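Putative MAR1 (Leishmania donovani, PDB 1X9G) is of unknown function but belongs to the isochorismatase superfamily and has been named a putative MAR1 ribonuclease. Local coordinates at residues Ala126-Leu129 with Asp130-Lys133. Sequence-based numbering, arbitrary orientation.
Sequences ADLL and DMNK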
ATOM      1  N   ALA A 126     -11.202 -15.076   1.007  1.00 55.45           N
ATOM      2  CA  ALA A 126     -11.976 -14.595   2.168  1.00 55.17           C
ATOM      3  C   ALA A 126     -12.586 -15.782   2.947  1.00 55.98           C
ATOM      4  O   ALA A 126     -12.582 -15.773   4.173  1.00 56.09           O
ATOM      5  CB  ALA A 126     -13.037 -13.548   1.771  1.00 54.08           C
ATOM      6  N   ASP A 127     -13.070 -16.810   2.232  1.00 56.70           N
ATOM      7  CA  ASP A 127     -13.623 -18.050   2.869  1.00 56.98           C
ATOM      8  C   ASP A 127     -12.558 -18.862   3.638  1.00 56.69           C
ATOM      9  O   ASP A 127     -12.752 -19.212   4.800  1.00 55.50           O
ATOM     10  CB  ASP A 127     -14.343 -18.960   1.859  1.00 56.94           C
ATOM     11  CG  ASP A 127     -15.678 -18.378   1.322  1.00 57.99           C
ATOM     12  OD1 ASP A 127     -16.031 -18.772   0.194  1.00 58.18           O
ATOM     13  OD2 ASP A 127     -16.386 -17.569   1.989  1.00 56.67           O
ATOM     14  N   LEU A 128     -11.435 -19.137   2.988  1.00 57.10           N
ATOM     15  CA  LEU A 128     -10.275 -19.682   3.676  1.00 57.40           C
ATOM     16  C   LEU A 128      -9.929 -18.923   4.952  1.00 58.52           C
ATOM     17  O   LEU A 128      -9.692 -19.542   5.993  1.00 58.20           O
ATOM     18  CB  LEU A 128      -9.083 -19.683   2.742  1.00 57.25           C
ATOM     19  CG  LEU A 128      -8.782 -20.916   1.871  1.00 59.44           C
ATOM     20  CD1 LEU A 128      -9.812 -22.076   2.061  1.00 54.11           C
ATOM     21  CD2 LEU A 128      -8.525 -20.543   0.375  1.00 55.40           C
ATOM     22  N   LEU A 129      -9.918 -17.579   4.898  1.00 59.38           N
ATOM     23  CA  LEU A 129      -9.559 -16.818   6.083  1.00 59.68           C
ATOM     24  C   LEU A 129     -10.548 -17.053   7.189  1.00 61.24           C
ATOM     25  O   LEU A 129     -10.152 -17.255   8.323  1.00 62.11           O
ATOM     26  CB  LEU A 129      -9.350 -15.303   5.820  1.00 59.01           C
ATOM     27  CG  LEU A 129      -8.066 -14.943   5.058  1.00 54.98           C
ATOM     28  CD1 LEU A 129      -8.008 -13.471   4.688  1.00 51.71           C
ATOM     29  CD2 LEU A 129      -6.758 -15.434   5.699  1.00 50.90           C
ATOM     30  N   ASP A 130     -11.831 -17.023   6.856  1.00 63.31           N
ATOM     31  CA  ASP A 130     -12.896 -17.405   7.784  1.00 65.59           C
ATOM     32  C   ASP A 130     -12.790 -18.818   8.368  1.00 65.75           C
ATOM     33  O   ASP A 130     -13.293 -19.063   9.461  1.00 65.56           O
ATOM     34  CB  ASP A 130     -14.256 -17.167   7.153  1.00 65.78           C
ATOM     35  CG  ASP A 130     -14.648 -15.711   7.236  1.00 71.20           C
ATOM     36  OD1 ASP A 130     -14.243 -14.889   6.362  1.00 75.74           O
ATOM     37  OD2 ASP A 130     -15.307 -15.360   8.244  1.00 78.69           O
ATOM     38  N   MET A 131     -12.085 -19.710   7.676  1.00 66.05           N
ATOM     39  CA  MET A 131     -11.849 -21.053   8.179  1.00 67.80           C
ATOM     40  C   MET A 131     -10.592 -21.167   9.065  1.00 67.21           C
ATOM     41  O   MET A 131     -10.233 -22.260   9.485  1.00 66.99           O
ATOM     42  CB  MET A 131     -11.771 -22.047   7.010  1.00 67.80           C
ATOM     43  CG  MET A 131     -13.085 -22.263   6.279  1.00 68.20           C
ATOM     44  SD  MET A 131     -12.855 -23.488   4.996  1.00 71.83           S
ATOM     45  CE  MET A 131     -13.155 -25.016   5.919  1.00 74.31           C
ATOM     46  N   ASN A 132      -9.946 -20.031   9.335  1.00 66.55           N
ATOM     47  CA  ASN A 132      -8.663 -19.950  10.049  1.00 66.14           C
ATOM     48  C   ASN A 132      -7.470 -20.613   9.380  1.00 65.60           C
ATOM     49  O   ASN A 132      -6.525 -20.981  10.066  1.00 66.42           O
ATOM     50  CB  ASN A 132      -8.742 -20.453  11.496  1.00 66.00           C
ATOM     51  CG  ASN A 132      -9.846 -19.798  12.293  1.00 67.27           C
ATOM     52  OD1 ASN A 132      -9.999 -18.568  12.333  1.00 64.68           O
ATOM     53  ND2 ASN A 132     -10.617 -20.630  12.964  1.00 69.17           N
ATOM     54  N   LYS A 133      -7.464 -20.758   8.062  1.00 64.36           N
ATOM     55  CA  LYS A 133      -6.238 -21.244   7.424  1.00 63.58           C
ATOM     56  C   LYS A 133      -5.302 -20.066   7.116  1.00 62.75           C
ATOM     57  O   LYS A 133      -5.784 -18.932   6.971  1.00 62.90           O
ATOM     58  CB  LYS A 133      -6.557 -22.072   6.182  1.00 63.62           C
ATOM     59  CG  LYS A 133      -6.910 -23.514   6.537  1.00 65.52           C
ATOM     60  CD  LYS A 133      -8.400 -23.681   6.913  1.00 65.43           C
ATOM     61  CE  LYS A 133      -8.842 -25.129   6.775  1.00 66.01           C
ATOM     62  NZ  LYS A 133      -8.542 -25.933   7.992  1.00 65.62           N
TER
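Leu128 O takes two backbone donors at the end of helix 117-130: Lys133 N at 3.3 Å, on a nearly straight bond (162° at the hydrogen), and Met131 N at 2.9 Å, more bent and well above the carbonyl plane, the two arriving from opposite faces. Just before this, Asp130 N still gives the regular helical bond to Ala126 O at 3.1 Å, whereas that of Met131 N to Asp127 O is weak. Asn132 N closes on Leu129 O at 3.0 Å, also from above the carbonyl plane. Asn132 has left helical geometry with positive phi (63°), and the two bonds running back from it and Lys133 into the last turn make this a Schellman motif, which ends the helix and turns the chain into strand 134-143 of the parallel sheet. The Met131 side chain lies back along the last helical turn, with CG beside the backbone N and 3.4 Å from Asp127 O, and the extended chi2 (-178°) carries SD to a loose apolar contact with Leu128 CD1 at 4.5 Å. Leu129 CD2 passes 3.8 Å from Lys133 O. Farther out, Leu128 and Leu129 both pack on Val135, and Leu128 also meets Val96 and Leu104. The Lys133 chain, bent at chi2 and chi4, carries NZ away from the helix end to the carbonyl oxygens of Leu104 and Val107, tying the turn to the segment before strand 109-115. Asp127 OD1 is hydrogen-bonded to Ser94 OG, while Ala126 rests on Leu12 and Leu129 on Arg11, both of a second subunit.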